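Side-chain contact in NeuRonal IgCAM-5 (PDB 6ON6), which is a neuronal cell-surface receptor of the immunoglobulin superfamily whose first immunoglobulin domain forms homodimers, consistent with a role in cell adhesion and neural wiring: residues Trp76-Lys81 with Gly89-Gln94. Numbering follows the deposited sequence.
With NAG (2-acetamido-2-deoxy-beta-D-glucopyranose), chain C.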
ATOM      1  N   TRP A  76       6.741  10.298 -11.759  1.00 27.37           N
ATOM      2  CA  TRP A  76       6.964   9.879 -10.382  1.00 28.83           C
ATOM      3  C   TRP A  76       8.000   8.771 -10.456  1.00 26.93           C
ATOM      4  O   TRP A  76       7.736   7.708 -11.022  1.00 24.50           O
ATOM      5  CB  TRP A  76       5.634   9.398  -9.811  1.00 31.35           C
ATOM      6  CG  TRP A  76       4.577  10.493  -9.779  1.00 35.57           C
ATOM      7  CD1 TRP A  76       3.941  11.041 -10.855  1.00 35.47           C
ATOM      8  CD2 TRP A  76       4.031  11.152  -8.619  1.00 33.05           C
ATOM      9  NE1 TRP A  76       3.048  11.997 -10.441  1.00 37.20           N
ATOM     10  CE2 TRP A  76       3.085  12.089  -9.079  1.00 38.45           C
ATOM     11  CE3 TRP A  76       4.270  11.051  -7.239  1.00 32.82           C
ATOM     12  CZ2 TRP A  76       2.352  12.905  -8.212  1.00 36.79           C
ATOM     13  CZ3 TRP A  76       3.550  11.861  -6.390  1.00 37.14           C
ATOM     14  CH2 TRP A  76       2.600  12.779  -6.879  1.00 39.32           C
ATOM     15  N   VAL A  77       9.189   9.009  -9.902  1.00 26.14           N
ATOM     16  CA  VAL A  77      10.301   8.081 -10.051  1.00 23.13           C
ATOM     17  C   VAL A  77      10.634   7.521  -8.681  1.00 23.72           C
ATOM     18  O   VAL A  77      11.012   8.273  -7.769  1.00 25.59           O
ATOM     19  CB  VAL A  77      11.543   8.764 -10.633  1.00 25.03           C
ATOM     20  CG1 VAL A  77      12.647   7.751 -10.823  1.00 26.38           C
ATOM     21  CG2 VAL A  77      11.211   9.434 -11.957  1.00 28.26           C
ATOM     22  N   LEU A  78      10.480   6.217  -8.547  1.00 23.10           N
ATOM     23  CA  LEU A  78      10.850   5.497  -7.336  1.00 22.36           C
ATOM     24  C   LEU A  78      12.204   4.840  -7.574  1.00 20.82           C
ATOM     25  O   LEU A  78      12.360   4.041  -8.500  1.00 22.81           O
ATOM     26  CB  LEU A  78       9.819   4.411  -7.070  1.00 27.00           C
ATOM     27  CG  LEU A  78      10.189   3.593  -5.842  1.00 34.56           C
ATOM     28  CD1 LEU A  78       9.907   4.417  -4.594  1.00 36.20           C
ATOM     29  CD2 LEU A  78       9.359   2.350  -5.895  1.00 36.29           C
ATOM     30  N   THR A  79      13.187   5.172  -6.746  1.00 22.81           N
ATOM     31  CA  THR A  79      14.491   4.521  -6.824  1.00 21.22           C
ATOM     32  C   THR A  79      14.605   3.481  -5.725  1.00 22.09           C
ATOM     33  O   THR A  79      14.277   3.767  -4.567  1.00 23.34           O
ATOM     34  CB  THR A  79      15.607   5.547  -6.649  1.00 22.68           C
ATOM     35  OG1 THR A  79      15.515   6.512  -7.699  1.00 24.40           O
ATOM     36  CG2 THR A  79      16.963   4.894  -6.660  1.00 23.37           C
ATOM     37  N   ILE A  80      15.013   2.278  -6.106  1.00 21.16           N
ATOM     38  CA  ILE A  80      15.437   1.255  -5.141  1.00 21.07           C
ATOM     39  C   ILE A  80      16.950   1.276  -5.125  1.00 19.78           C
ATOM     40  O   ILE A  80      17.612   0.936  -6.109  1.00 19.50           O
ATOM     41  CB  ILE A  80      14.924  -0.136  -5.518  1.00 23.41           C
ATOM     42  CG1 ILE A  80      13.409  -0.069  -5.681  1.00 26.98           C
ATOM     43  CG2 ILE A  80      15.241  -1.140  -4.411  1.00 25.31           C
ATOM     44  CD1 ILE A  80      12.960  -0.636  -6.906  1.00 34.42           C
ATOM     45  N   LYS A  81      17.511   1.724  -4.016  1.00 20.05           N
ATOM     46  CA  LYS A  81      18.956   1.805  -3.903  1.00 20.25           C
ATOM     47  C   LYS A  81      19.518   0.461  -3.470  1.00 20.08           C
ATOM     48  O   LYS A  81      18.890  -0.276  -2.701  1.00 20.91           O
ATOM     49  CB  LYS A  81      19.321   2.846  -2.840  1.00 21.97           C
ATOM     50  CG  LYS A  81      18.831   4.289  -3.163  1.00 26.98           C
ATOM     51  CD  LYS A  81      19.694   4.915  -4.217  1.00 32.35           C
ATOM     52  CE  LYS A  81      21.037   5.302  -3.570  1.00 41.57           C
ATOM     53  NZ  LYS A  81      22.022   5.928  -4.519  1.00 42.94           N
ATOM     54  N   GLY A  89      11.014  -8.749  -7.267  1.00 28.66           N
ATOM     55  CA  GLY A  89       9.573  -8.877  -7.263  1.00 30.50           C
ATOM     56  C   GLY A  89       8.911  -7.799  -8.080  1.00 27.25           C
ATOM     57  O   GLY A  89       9.544  -7.148  -8.904  1.00 27.33           O
ATOM     58  N   ASN A  90       7.635  -7.602  -7.796  1.00 29.52           N
ATOM     59  CA  ASN A  90       6.793  -6.772  -8.653  1.00 25.66           C
ATOM     60  C   ASN A  90       6.445  -5.471  -7.958  1.00 25.75           C
ATOM     61  O   ASN A  90       5.991  -5.470  -6.812  1.00 29.57           O
ATOM     62  CB  ASN A  90       5.508  -7.500  -9.017  1.00 28.70           C
ATOM     63  CG  ASN A  90       5.708  -8.464 -10.128  1.00 35.74           C
ATOM     64  OD1 ASN A  90       6.222  -8.105 -11.189  1.00 39.00           O
ATOM     65  ND2 ASN A  90       5.313  -9.706  -9.913  1.00 41.61           N
ATOM     66  N   TYR A  91       6.696  -4.370  -8.640  1.00 25.46           N
ATOM     67  CA  TYR A  91       6.492  -3.036  -8.107  1.00 25.72           C
ATOM     68  C   TYR A  91       5.362  -2.430  -8.899  1.00 25.78           C
ATOM     69  O   TYR A  91       5.364  -2.497 -10.137  1.00 28.81           O
ATOM     70  CB  TYR A  91       7.758  -2.179  -8.266  1.00 23.36           C
ATOM     71  CG  TYR A  91       8.878  -2.694  -7.351  1.00 23.78           C
ATOM     72  CD1 TYR A  91       9.593  -3.831  -7.698  1.00 23.55           C
ATOM     73  CD2 TYR A  91       9.148  -2.103  -6.100  1.00 25.57           C
ATOM     74  CE1 TYR A  91      10.605  -4.353  -6.842  1.00 24.34           C
ATOM     75  CE2 TYR A  91      10.157  -2.619  -5.282  1.00 26.53           C
ATOM     76  CZ  TYR A  91      10.824  -3.717  -5.669  1.00 24.88           C
ATOM     77  OH  TYR A  91      11.783  -4.163  -4.794  1.00 27.24           O
ATOM     78  N   SER A  92       4.419  -1.817  -8.212  1.00 24.39           N
ATOM     79  CA  SER A  92       3.307  -1.226  -8.931  1.00 26.30           C
ATOM     80  C   SER A  92       3.100   0.227  -8.503  1.00 25.73           C
ATOM     81  O   SER A  92       3.361   0.612  -7.363  1.00 28.84           O
ATOM     82  CB  SER A  92       2.085  -2.145  -8.787  1.00 35.33           C
ATOM     83  OG  SER A  92       1.562  -2.015  -7.500  1.00 46.65           O
ATOM     84  N   CYS A  93       2.664   1.074  -9.431  1.00 24.85           N
ATOM     85  CA  CYS A  93       2.182   2.378  -9.016  1.00 26.61           C
ATOM     86  C   CYS A  93       0.683   2.352  -9.218  1.00 26.87           C
ATOM     87  O   CYS A  93       0.197   1.764 -10.185  1.00 30.24           O
ATOM     88  CB  CYS A  93       2.831   3.567  -9.748  1.00 32.14           C
ATOM     89  SG  CYS A  93       2.266   3.824 -11.333  1.00 44.28           S
ATOM     90  N   GLN A  94      -0.038   2.921  -8.278  1.00 25.51           N
ATOM     91  CA  GLN A  94      -1.488   2.866  -8.324  1.00 27.41           C
ATOM     92  C   GLN A  94      -2.069   4.223  -7.975  1.00 26.88           C
ATOM     93  O   GLN A  94      -1.503   4.955  -7.157  1.00 31.00           O
ATOM     94  CB  GLN A  94      -1.999   1.708  -7.487  1.00 32.74           C
ATOM     95  CG  GLN A  94      -1.795   1.847  -6.071  1.00 34.24           C
ATOM     96  CD  GLN A  94      -2.116   0.533  -5.340  1.00 36.33           C
ATOM     97  OE1 GLN A  94      -1.465  -0.495  -5.557  1.00 44.91           O
ATOM     98  NE2 GLN A  94      -3.155   0.551  -4.538  1.00 35.04           N
TER
HETATM   99  C1  NAG C 202       5.463 -10.654 -10.992  1.00 49.19           C
HETATM  100  C2  NAG C 202       5.957 -12.013 -10.489  1.00 51.83           C
HETATM  101  C3  NAG C 202       5.973 -13.044 -11.620  1.00 52.89           C
HETATM  102  C4  NAG C 202       4.647 -13.067 -12.368  1.00 53.31           C
HETATM  103  C5  NAG C 202       4.260 -11.658 -12.802  1.00 51.70           C
HETATM  104  C6  NAG C 202       2.896 -11.587 -13.450  1.00 53.54           C
HETATM  105  C7  NAG C 202       7.610 -12.361  -8.709  1.00 56.88           C
HETATM  106  C8  NAG C 202       6.519 -13.079  -7.970  1.00 55.60           C
HETATM  107  N2  NAG C 202       7.282 -11.878  -9.910  1.00 56.43           N
HETATM  108  O3  NAG C 202       6.225 -14.329 -11.061  1.00 56.26           O
HETATM  109  O4  NAG C 202       4.756 -13.901 -13.516  1.00 57.35           O
HETATM  110  O5  NAG C 202       4.210 -10.809 -11.649  1.00 49.24           O
HETATM  111  O6  NAG C 202       2.678 -10.334 -14.087  1.00 55.77           O
HETATM  112  O7  NAG C 202       8.737 -12.225  -8.242  1.00 62.49           O
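Ile80 meets Tyr91 by a CH-pi contact: its methyl CD1 lies 4.0 Å from the centroid of the Tyr91 ring and only 20° off the ring normal, which places it over a face. That tilt offsets the methyl toward the CE2-CZ side of the rim, where Ile80 CD1 is 3.8 Å from Tyr91 CE2. Looser apolar packing follows from Leu78, whose CD2 comes within 4.5 Å of Tyr91 CD2 at an oblique angle. With CG anti to the carbonyl carbon and beside the backbone N (chi1 -69°), the Tyr91 ring is carried across the gap between the sheets, one face toward Ile80. No hydrogen bond links the segments, because they belong to the two facing sheets of an immunoglobulin beta-sandwich; strand 75-80 instead bonds through its backbone to strands 24-31 and 63-69. Cys93, two residues beyond Tyr91, forms the intersheet disulfide with Cys28, and Phe26 brings its ring against that of Tyr91 with the planes about 20° apart. The polar end of the tyrosine is satisfied outside the segments: Tyr91 OH hydrogen-bonds to Asp87 O, the combination known as the tyrosine corner of Greek-key proteins. A leucine in place of Tyr91 would probably leave that carbonyl without its hydroxyl partner and the Ile80 methyl without an aromatic face to rest on. Covalent attachment marks the opposite side of strand 89-95, where Asn90 ND2 is joined to NAG C1 at 1.4 Å, and the sugar also hydrogen-bonds to Glu106.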